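Local coordinates for C protein alpha-antigen (PDB 1YWM) that is a cell-wall-linked surface protein of group B Streptococcus, represented by its N-terminal domain, that may play a role in both virulence and immunity, at residues 131-136 and 148-153. Residues are numbered along the deposited sequence; the frame is centred on the assembly and turned at random.
Sequences EEVRTN and TEVLTG
Val133 and Val150 meet methyl to methyl between two antiparallel helices, CG1 of Val133 lying 3.7 Å from CG1 of Val150. In each valine CG1 stands anti to the backbone N (chi1 176° in Val133, 168° in Val150), which sends that branch across the gap. Both residues are buried, and a short, branched, wholly apolar valine lets the methyls meet directly while bringing no polar group that needs a partner. Beside this pair, the CD2 methyl of Leu151 lies against the aliphatic root of Arg134, 3.9 Å from Arg134 CG, and the two side chains cross at about a right angle. Here the helices come close, with Arg134 CA 6.6 Å from Leu151 CA. A long arginine suits such a border position: its CG methylene, next to the backbone, packs against the leucine methyl, while the chain carries its charge on to carboxylates. Arg134 NE makes a long, weak salt bridge of 3.5 Å to OE1 of Glu131, one turn earlier, whereas NH2 forms a salt bridge with Asp155 of helix 144-163, which probably adds to the packing between the two helices. On the exposed side of helix 144-163, Thr152 turns its hydroxyl back to its own backbone, OG1 donating to Thr148 O at 2.9 Å; Thr152 N reaches the same oxygen from the opposite face of the carbonyl plane. The contact belongs to the antiparallel three-helix bundle that follows the fibronectin-like beta sandwich: helices 124-137 and 144-163 pack together near the loop joining them, Val178 and Glu182 of helix 168-182 touch Val133, and Leu184 and Leu185 beyond that helix cover Val150.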
ATOM      1  N   GLU A 131       4.750   7.567  14.100  1.00 13.04           N
ATOM      2  CA  GLU A 131       4.688   8.971  14.560  1.00 12.82           C
ATOM      3  C   GLU A 131       4.803   9.052  16.081  1.00 14.24           C
ATOM      4  O   GLU A 131       5.404   9.986  16.606  1.00 13.15           O
ATOM      5  CB  GLU A 131       3.395   9.679  14.087  1.00 15.71           C
ATOM      6  CG  GLU A 131       3.365   9.957  12.568  1.00 21.61           C
ATOM      7  CD  GLU A 131       4.653  10.598  12.047  1.00 40.42           C
ATOM      8  OE1 GLU A 131       5.266  10.054  11.073  1.00 26.88           O
ATOM      9  OE2 GLU A 131       5.059  11.644  12.624  1.00 26.45           O
ATOM     10  N   GLU A 132       4.264   8.061  16.777  1.00 16.54           N
ATOM     11  CA  GLU A 132       4.368   8.031  18.248  1.00 16.86           C
ATOM     12  C   GLU A 132       5.822   7.850  18.706  1.00 16.71           C
ATOM     13  O   GLU A 132       6.285   8.544  19.644  1.00 14.00           O
ATOM     14  CB  GLU A 132       3.466   6.956  18.826  1.00 19.22           C
ATOM     15  CG  GLU A 132       1.984   7.245  18.554  1.00 21.30           C
ATOM     16  CD  GLU A 132       1.077   6.048  18.774  1.00 30.32           C
ATOM     17  OE1 GLU A 132      -0.149   6.233  18.684  1.00 33.77           O
ATOM     18  OE2 GLU A 132       1.578   4.919  19.006  1.00 24.99           O
ATOM     19  N   VAL A 133       6.559   6.963  18.036  1.00 14.44           N
ATOM     20  CA  VAL A 133       7.976   6.744  18.391  1.00 17.60           C
ATOM     21  C   VAL A 133       8.797   7.973  18.000  1.00 16.18           C
ATOM     22  O   VAL A 133       9.714   8.371  18.715  1.00 14.16           O
ATOM     23  CB  VAL A 133       8.546   5.448  17.766  1.00 15.84           C
ATOM     24  CG1 VAL A 133      10.057   5.271  18.061  1.00 13.68           C
ATOM     25  CG2 VAL A 133       7.734   4.227  18.242  1.00 10.24           C
ATOM     26  N   ARG A 134       8.492   8.566  16.847  1.00 10.98           N
ATOM     27  CA  ARG A 134       9.162   9.783  16.426  1.00 11.62           C
ATOM     28  C   ARG A 134       9.001  10.873  17.493  1.00 15.73           C
ATOM     29  O   ARG A 134       9.972  11.563  17.871  1.00 17.35           O
ATOM     30  CB  ARG A 134       8.514  10.284  15.115  1.00  8.29           C
ATOM     31  CG  ARG A 134       9.328  11.260  14.319  1.00 24.19           C
ATOM     32  CD  ARG A 134       8.691  11.648  12.957  1.00 19.12           C
ATOM     33  NE  ARG A 134       8.581  10.526  12.005  1.00 30.01           N
ATOM     34  CZ  ARG A 134       9.602  10.068  11.254  1.00 38.02           C
ATOM     35  NH1 ARG A 134       9.451   9.059  10.379  1.00 30.31           N
ATOM     36  NH2 ARG A 134      10.787  10.628  11.378  1.00 24.88           N
ATOM     37  N   THR A 135       7.769  11.035  17.978  1.00 13.16           N
ATOM     38  CA  THR A 135       7.472  12.082  18.953  1.00 15.03           C
ATOM     39  C   THR A 135       8.267  11.803  20.240  1.00 17.22           C
ATOM     40  O   THR A 135       8.911  12.684  20.796  1.00 15.39           O
ATOM     41  CB  THR A 135       5.952  12.125  19.247  1.00 20.74           C
ATOM     42  OG1 THR A 135       5.275  12.665  18.101  1.00 18.00           O
ATOM     43  CG2 THR A 135       5.648  13.153  20.340  1.00 17.19           C
ATOM     44  N   ASN A 136       8.214  10.560  20.683  1.00 10.96           N
ATOM     45  CA  ASN A 136       8.986  10.137  21.843  1.00 15.18           C
ATOM     46  C   ASN A 136      10.491  10.400  21.651  1.00 17.06           C
ATOM     47  O   ASN A 136      11.141  11.014  22.523  1.00 13.18           O
ATOM     48  CB  ASN A 136       8.712   8.661  22.118  1.00 10.09           C
ATOM     49  CG  ASN A 136       9.386   8.161  23.385  1.00 20.65           C
ATOM     50  OD1 ASN A 136       9.761   8.947  24.258  1.00 18.05           O
ATOM     51  ND2 ASN A 136       9.506   6.856  23.503  1.00 13.65           N
ATOM     52  N   THR A 148      19.059   9.640  16.985  1.00 10.59           N
ATOM     53  CA  THR A 148      19.410   9.609  15.577  1.00 14.09           C
ATOM     54  C   THR A 148      19.307   8.193  15.023  1.00 12.93           C
ATOM     55  O   THR A 148      18.828   7.988  13.904  1.00  9.40           O
ATOM     56  CB  THR A 148      20.804  10.212  15.407  1.00 14.62           C
ATOM     57  OG1 THR A 148      20.701  11.637  15.629  1.00 12.00           O
ATOM     58  CG2 THR A 148      21.312  10.065  13.960  1.00 10.88           C
ATOM     59  N   GLU A 149      19.754   7.213  15.801  1.00  8.69           N
ATOM     60  CA  GLU A 149      19.681   5.828  15.346  1.00 10.85           C
ATOM     61  C   GLU A 149      18.234   5.393  15.199  1.00 12.13           C
ATOM     62  O   GLU A 149      17.872   4.717  14.231  1.00 11.96           O
ATOM     63  CB  GLU A 149      20.427   4.898  16.327  1.00 14.82           C
ATOM     64  CG  GLU A 149      20.274   3.417  16.001  1.00 16.31           C
ATOM     65  CD  GLU A 149      21.021   2.522  16.991  1.00 38.87           C
ATOM     66  OE1 GLU A 149      21.185   1.320  16.702  1.00 26.45           O
ATOM     67  OE2 GLU A 149      21.435   3.020  18.070  1.00 24.54           O
ATOM     68  N   VAL A 150      17.400   5.781  16.161  1.00  6.96           N
ATOM     69  CA  VAL A 150      15.982   5.425  16.116  1.00 10.84           C
ATOM     70  C   VAL A 150      15.291   6.114  14.918  1.00 10.17           C
ATOM     71  O   VAL A 150      14.573   5.460  14.128  1.00 13.04           O
ATOM     72  CB  VAL A 150      15.259   5.718  17.441  1.00 12.23           C
ATOM     73  CG1 VAL A 150      13.693   5.606  17.291  1.00 12.22           C
ATOM     74  CG2 VAL A 150      15.783   4.745  18.548  1.00 12.65           C
ATOM     75  N   LEU A 151      15.537   7.406  14.747  1.00  8.99           N
ATOM     76  CA  LEU A 151      14.891   8.113  13.609  1.00  8.55           C
ATOM     77  C   LEU A 151      15.343   7.575  12.271  1.00 11.03           C
ATOM     78  O   LEU A 151      14.567   7.569  11.273  1.00 11.70           O
ATOM     79  CB  LEU A 151      15.188   9.608  13.699  1.00 11.16           C
ATOM     80  CG  LEU A 151      14.506  10.283  14.907  1.00 15.92           C
ATOM     81  CD1 LEU A 151      14.790  11.780  14.856  1.00 12.07           C
ATOM     82  CD2 LEU A 151      13.008  10.044  14.949  1.00 23.44           C
ATOM     83  N   THR A 152      16.597   7.131  12.197  1.00  8.16           N
ATOM     84  CA  THR A 152      17.103   6.558  10.950  1.00  9.85           C
ATOM     85  C   THR A 152      16.298   5.309  10.567  1.00 12.98           C
ATOM     86  O   THR A 152      15.943   5.095   9.389  1.00 13.99           O
ATOM     87  CB  THR A 152      18.627   6.167  11.142  1.00 14.75           C
ATOM     88  OG1 THR A 152      19.451   7.345  11.133  1.00 10.64           O
ATOM     89  CG2 THR A 152      19.144   5.363   9.934  1.00 17.07           C
ATOM     90  N   GLY A 153      16.028   4.476  11.562  1.00 12.14           N
ATOM     91  CA  GLY A 153      15.277   3.245  11.325  1.00 16.99           C
ATOM     92  C   GLY A 153      13.827   3.548  10.948  1.00 15.30           C
ATOM     93  O   GLY A 153      13.232   2.913  10.037  1.00 14.35           O
TER